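Local coordinates for carboxyltransferase domain-containing protein (Pyrococcus horikoshii, PDB 2PHC) that is of unknown function but probably binds ATP and may act as a hydrolase, at residues L30-V43 and S51-Y63. Residues are numbered along the deposited sequence; the frame is centred on the assembly and turned at random.
Sequences LAKAIEKESPEWLV and SLLVIYDPLKASY
The W41 indole meets V54 at one edge: CZ3 is 4.2 Å from V54 CG1, which lies near the ring plane. P39 CB sits over one face, 3.6 Å above the indole plane of W41 and offset toward the rim. Two further carbons approach the ring obliquely. Y56 CB lies 3.6 Å from W41 CE3, and A61 CB lies 3.4 Å from W41 CG. With chi1 at 50°, W41 CG sits between the backbone N and carbonyl carbon; together with chi2 this brings CE3 to Y56 CB. Y69 of helix 63-82 also packs edge-to-face with W41. Replacing W41 by an alanine would probably leave P39, V54 and Y69 without the indole and open a gap between the turn and helix 63-82. The backbone of W41 is held as well: its O accepts from D57 N at 2.9 Å, with an N-H...O angle of 158°. V43 N donates to I55 O at 2.8 Å. Between these two bonds, L42 and Y56 form an antiparallel non-hydrogen-bonded pair. This is the open end of the beta hairpin of strands 42-48 and 51-56, within a four-stranded antiparallel sheet that carries helices 21-37 and 63-82. A type I turn, P39 to L42, leads from the first helix into the hairpin. L42 CD1 bends back to V54 CG1, and the two side chains cross at about a right angle. V43 places CG1 against I55 CG2 and CG2 against D57 CB. Helix 30-37 runs 28° from strand 51-56. L52 reaches from the strand to the helix: its CD2 is 4.1 Å from L30 CG, and A31 CB and I34 CD1 also touch its methyls. After the strand, D57 OD2 accepts from L59 N, from above the carboxylate plane, in an Asx turn.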
loop_
_atom_site.group_PDB
_atom_site.type_symbol
_atom_site.label_atom_id
_atom_site.label_comp_id
_atom_site.label_asym_id
_atom_site.label_seq_id
_atom_site.Cartn_x
_atom_site.Cartn_y
_atom_site.Cartn_z
ATOM N N LEU A 30 -9.123 -12.292 0.322
ATOM C CA LEU A 30 -10.485 -12.505 0.608
ATOM C C LEU A 30 -10.902 -13.899 0.199
ATOM O O LEU A 30 -11.642 -14.538 0.958
ATOM C CB LEU A 30 -11.322 -11.442 -0.100
ATOM C CG LEU A 30 -12.845 -11.433 -0.018
ATOM C CD1 LEU A 30 -13.515 -11.655 1.359
ATOM C CD2 LEU A 30 -13.382 -10.181 -0.675
ATOM N N ALA A 31 -10.457 -14.375 -0.945
ATOM C CA ALA A 31 -10.806 -15.686 -1.374
ATOM C C ALA A 31 -10.230 -16.696 -0.464
ATOM O O ALA A 31 -10.892 -17.576 -0.053
ATOM C CB ALA A 31 -10.370 -15.946 -2.737
ATOM N N LYS A 32 -8.976 -16.527 -0.150
ATOM C CA LYS A 32 -8.381 -17.205 0.949
ATOM C C LYS A 32 -9.103 -17.173 2.308
ATOM O O LYS A 32 -9.021 -18.116 3.007
ATOM C CB LYS A 32 -6.874 -16.980 1.034
ATOM C CG LYS A 32 -6.076 -17.552 -0.126
ATOM C CD LYS A 32 -5.444 -18.886 0.127
ATOM C CE LYS A 32 -5.153 -19.635 -1.123
ATOM N NZ LYS A 32 -4.122 -20.653 -1.005
ATOM N N ALA A 33 -9.828 -16.107 2.644
ATOM C CA ALA A 33 -10.353 -15.889 4.011
ATOM C C ALA A 33 -11.582 -16.769 3.943
ATOM O O ALA A 33 -11.907 -17.540 4.875
ATOM C CB ALA A 33 -10.769 -14.401 4.234
ATOM N N ILE A 34 -12.279 -16.693 2.827
ATOM C CA ILE A 34 -13.410 -17.547 2.640
ATOM C C ILE A 34 -13.099 -19.000 2.627
ATOM O O ILE A 34 -13.873 -19.758 3.167
ATOM C CB ILE A 34 -14.239 -17.185 1.402
ATOM C CG1 ILE A 34 -14.841 -15.806 1.625
ATOM C CG2 ILE A 34 -15.372 -18.224 1.138
ATOM C CD1 ILE A 34 -15.418 -15.331 0.329
ATOM N N GLU A 35 -12.037 -19.399 1.948
ATOM C CA GLU A 35 -11.565 -20.795 1.901
ATOM C C GLU A 35 -11.122 -21.306 3.309
ATOM O O GLU A 35 -11.129 -22.514 3.556
ATOM C CB GLU A 35 -10.347 -20.924 0.972
ATOM C CG GLU A 35 -10.617 -20.676 -0.514
ATOM C CD GLU A 35 -11.151 -21.904 -1.302
ATOM O OE1 GLU A 35 -11.352 -21.767 -2.548
ATOM O OE2 GLU A 35 -11.396 -22.995 -0.686
ATOM N N LYS A 36 -10.675 -20.395 4.184
ATOM C CA LYS A 36 -10.355 -20.768 5.528
ATOM C C LYS A 36 -11.607 -21.262 6.296
ATOM O O LYS A 36 -11.515 -22.217 6.988
ATOM C CB LYS A 36 -9.695 -19.577 6.257
ATOM C CG LYS A 36 -9.190 -19.907 7.675
ATOM C CD LYS A 36 -8.350 -18.768 8.220
ATOM C CE LYS A 36 -7.520 -19.224 9.413
ATOM N NZ LYS A 36 -7.174 -18.016 10.265
ATOM N N GLU A 37 -12.744 -20.619 6.158
ATOM C CA GLU A 37 -13.974 -21.157 6.648
ATOM C C GLU A 37 -14.579 -22.382 6.005
ATOM O O GLU A 37 -15.357 -23.017 6.637
ATOM C CB GLU A 37 -15.064 -20.118 6.757
ATOM C CG GLU A 37 -14.615 -18.751 6.819
ATOM C CD GLU A 37 -14.328 -18.373 8.161
ATOM O OE1 GLU A 37 -15.248 -18.401 8.935
ATOM O OE2 GLU A 37 -13.186 -18.087 8.467
ATOM N N SER A 38 -14.282 -22.693 4.751
ATOM C CA SER A 38 -15.165 -23.497 3.936
ATOM C C SER A 38 -16.600 -23.556 4.406
ATOM O O SER A 38 -17.030 -24.501 4.975
ATOM C CB SER A 38 -14.636 -24.890 3.778
ATOM O OG SER A 38 -13.337 -24.913 4.188
ATOM N N PRO A 39 -17.369 -22.551 4.124
ATOM C CA PRO A 39 -18.769 -22.702 4.425
ATOM C C PRO A 39 -19.454 -23.754 3.547
ATOM O O PRO A 39 -19.147 -23.936 2.393
ATOM C CB PRO A 39 -19.317 -21.301 4.238
ATOM C CG PRO A 39 -18.382 -20.637 3.412
ATOM C CD PRO A 39 -17.080 -21.245 3.548
ATOM N N GLU A 40 -20.383 -24.446 4.162
ATOM C CA GLU A 40 -21.021 -25.655 3.647
ATOM C C GLU A 40 -21.834 -25.348 2.417
ATOM O O GLU A 40 -22.056 -26.222 1.602
ATOM C CB GLU A 40 -21.895 -26.370 4.748
ATOM C CG GLU A 40 -21.155 -27.588 5.375
ATOM C CD GLU A 40 -21.965 -28.446 6.418
ATOM O OE1 GLU A 40 -21.344 -29.421 6.976
ATOM O OE2 GLU A 40 -23.185 -28.139 6.671
ATOM N N TRP A 41 -22.218 -24.089 2.285
ATOM C CA TRP A 41 -22.985 -23.612 1.147
ATOM C C TRP A 41 -22.173 -23.185 -0.081
ATOM O O TRP A 41 -22.787 -22.758 -1.074
ATOM C CB TRP A 41 -23.924 -22.495 1.541
ATOM C CG TRP A 41 -23.308 -21.370 2.315
ATOM C CD1 TRP A 41 -23.401 -21.153 3.668
ATOM C CD2 TRP A 41 -22.521 -20.249 1.786
ATOM N NE1 TRP A 41 -22.716 -19.986 4.022
ATOM C CE2 TRP A 41 -22.168 -19.420 2.897
ATOM C CE3 TRP A 41 -22.059 -19.890 0.494
ATOM C CZ2 TRP A 41 -21.392 -18.247 2.750
ATOM C CZ3 TRP A 41 -21.256 -18.716 0.367
ATOM C CH2 TRP A 41 -20.940 -17.928 1.491
ATOM N N LEU A 42 -20.840 -23.323 -0.016
ATOM C CA LEU A 42 -19.889 -22.765 -1.058
ATOM C C LEU A 42 -19.890 -23.605 -2.301
ATOM O O LEU A 42 -19.591 -24.820 -2.245
ATOM C CB LEU A 42 -18.385 -22.649 -0.595
ATOM C CG LEU A 42 -17.473 -21.907 -1.632
ATOM C CD1 LEU A 42 -18.054 -20.506 -1.928
ATOM C CD2 LEU A 42 -16.021 -21.790 -1.145
ATOM N N VAL A 43 -20.146 -22.980 -3.427
ATOM C CA VAL A 43 -19.910 -23.743 -4.643
ATOM C C VAL A 43 -18.543 -23.400 -5.391
ATOM O O VAL A 43 -17.668 -24.249 -5.533
ATOM C CB VAL A 43 -21.194 -23.774 -5.465
ATOM C CG1 VAL A 43 -20.955 -24.227 -6.936
ATOM C CG2 VAL A 43 -22.267 -24.639 -4.705
ATOM N N SER A 51 -12.421 -7.984 -8.579
ATOM C CA SER A 51 -13.632 -8.529 -7.958
ATOM C C SER A 51 -13.549 -10.021 -7.628
ATOM O O SER A 51 -12.719 -10.731 -8.186
ATOM C CB SER A 51 -14.801 -8.306 -8.873
ATOM O OG SER A 51 -14.447 -8.744 -10.177
ATOM N N LEU A 52 -14.429 -10.523 -6.793
ATOM C CA LEU A 52 -14.546 -11.931 -6.581
ATOM C C LEU A 52 -15.933 -12.418 -6.694
ATOM O O LEU A 52 -16.784 -11.984 -6.016
ATOM C CB LEU A 52 -13.981 -12.312 -5.240
ATOM C CG LEU A 52 -14.127 -13.704 -4.709
ATOM C CD1 LEU A 52 -13.205 -14.584 -5.389
ATOM C CD2 LEU A 52 -13.801 -13.623 -3.310
ATOM N N LEU A 53 -16.132 -13.370 -7.565
ATOM C CA LEU A 53 -17.403 -13.987 -7.753
ATOM C C LEU A 53 -17.609 -15.144 -6.822
ATOM O O LEU A 53 -16.771 -15.959 -6.668
ATOM C CB LEU A 53 -17.627 -14.350 -9.199
ATOM C CG LEU A 53 -19.015 -14.838 -9.575
ATOM C CD1 LEU A 53 -20.017 -13.805 -9.478
ATOM C CD2 LEU A 53 -19.013 -15.476 -10.877
ATOM N N VAL A 54 -18.727 -15.134 -6.150
ATOM C CA VAL A 54 -19.054 -16.108 -5.187
ATOM C C VAL A 54 -20.397 -16.749 -5.531
ATOM O O VAL A 54 -21.409 -16.101 -5.728
ATOM C CB VAL A 54 -19.124 -15.539 -3.723
ATOM C CG1 VAL A 54 -19.155 -16.708 -2.705
ATOM C CG2 VAL A 54 -17.899 -14.701 -3.467
ATOM N N ILE A 55 -20.347 -18.054 -5.564
ATOM C CA ILE A 55 -21.497 -18.831 -5.922
ATOM C C ILE A 55 -21.786 -19.922 -4.927
ATOM O O ILE A 55 -20.846 -20.480 -4.347
ATOM C CB ILE A 55 -21.122 -19.625 -7.253
ATOM C CG1 ILE A 55 -20.900 -18.652 -8.422
ATOM C CG2 ILE A 55 -22.174 -20.673 -7.639
ATOM C CD1 ILE A 55 -20.170 -19.278 -9.542
ATOM N N TYR A 56 -23.068 -20.040 -4.634
ATOM C CA TYR A 56 -23.618 -20.702 -3.486
ATOM C C TYR A 56 -24.665 -21.702 -3.874
ATOM O O TYR A 56 -25.254 -21.608 -4.908
ATOM C CB TYR A 56 -24.170 -19.729 -2.440
ATOM C CG TYR A 56 -25.436 -18.944 -2.728
ATOM C CD1 TYR A 56 -25.387 -17.666 -3.195
ATOM C CD2 TYR A 56 -26.672 -19.448 -2.436
ATOM C CE1 TYR A 56 -26.483 -16.968 -3.416
ATOM C CE2 TYR A 56 -27.792 -18.718 -2.658
ATOM C CZ TYR A 56 -27.680 -17.484 -3.151
ATOM O OH TYR A 56 -28.774 -16.748 -3.380
ATOM N N ASP A 57 -24.876 -22.677 -3.018
ATOM C CA ASP A 57 -25.898 -23.668 -3.290
ATOM C C ASP A 57 -27.189 -23.224 -2.611
ATOM O O ASP A 57 -27.262 -23.265 -1.402
ATOM C CB ASP A 57 -25.474 -25.003 -2.744
ATOM C CG ASP A 57 -26.571 -26.058 -2.904
ATOM O OD1 ASP A 57 -26.263 -27.251 -2.734
ATOM O OD2 ASP A 57 -27.726 -25.681 -3.211
ATOM N N PRO A 58 -28.201 -22.801 -3.388
ATOM C CA PRO A 58 -29.400 -22.151 -2.847
ATOM C C PRO A 58 -30.295 -23.048 -1.954
ATOM O O PRO A 58 -31.334 -22.570 -1.445
ATOM C CB PRO A 58 -30.199 -21.756 -4.109
ATOM C CG PRO A 58 -29.326 -22.028 -5.243
ATOM C CD PRO A 58 -28.291 -22.992 -4.844
ATOM N N LEU A 59 -29.911 -24.318 -1.804
ATOM C CA LEU A 59 -30.655 -25.268 -1.006
ATOM C C LEU A 59 -30.055 -25.340 0.379
ATOM O O LEU A 59 -30.675 -25.877 1.324
ATOM C CB LEU A 59 -30.667 -26.664 -1.684
ATOM C CG LEU A 59 -31.440 -26.737 -3.037
ATOM C CD1 LEU A 59 -31.520 -28.139 -3.586
ATOM C CD2 LEU A 59 -32.846 -26.104 -2.995
ATOM N N LYS A 60 -28.841 -24.779 0.483
ATOM C CA LYS A 60 -27.967 -24.903 1.654
ATOM C C LYS A 60 -28.000 -23.610 2.471
ATOM O O LYS A 60 -27.808 -23.620 3.687
ATOM C CB LYS A 60 -26.528 -25.193 1.230
ATOM C CG LYS A 60 -26.211 -26.613 0.849
ATOM C CD LYS A 60 -25.874 -27.421 2.044
ATOM C CE LYS A 60 -24.973 -28.604 1.639
ATOM N NZ LYS A 60 -25.548 -29.491 0.599
ATOM N N ALA A 61 -28.137 -22.530 1.771
ATOM C CA ALA A 61 -27.923 -21.299 2.381
ATOM C C ALA A 61 -28.976 -20.544 1.761
ATOM O O ALA A 61 -29.193 -20.571 0.605
ATOM C CB ALA A 61 -26.616 -20.750 2.059
ATOM N N SER A 62 -29.581 -19.669 2.504
ATOM C CA SER A 62 -30.457 -18.727 1.894
ATOM C C SER A 62 -29.761 -17.547 1.263
ATOM O O SER A 62 -28.640 -17.279 1.525
ATOM C CB SER A 62 -31.531 -18.318 2.879
ATOM O OG SER A 62 -31.507 -16.956 3.143
ATOM N N TYR A 63 -30.443 -16.849 0.394
ATOM C CA TYR A 63 -29.838 -15.724 -0.239
ATOM C C TYR A 63 -29.320 -14.705 0.759
ATOM O O TYR A 63 -28.367 -14.030 0.503
ATOM C CB TYR A 63 -30.785 -15.133 -1.246
ATOM C CG TYR A 63 -30.523 -13.733 -1.697
ATOM C CD1 TYR A 63 -30.431 -13.427 -3.028
ATOM C CD2 TYR A 63 -30.402 -12.722 -0.812
ATOM C CE1 TYR A 63 -30.215 -12.180 -3.436
ATOM C CE2 TYR A 63 -30.199 -11.486 -1.218
ATOM C CZ TYR A 63 -30.105 -11.221 -2.527
ATOM O OH TYR A 63 -29.890 -9.960 -2.928
#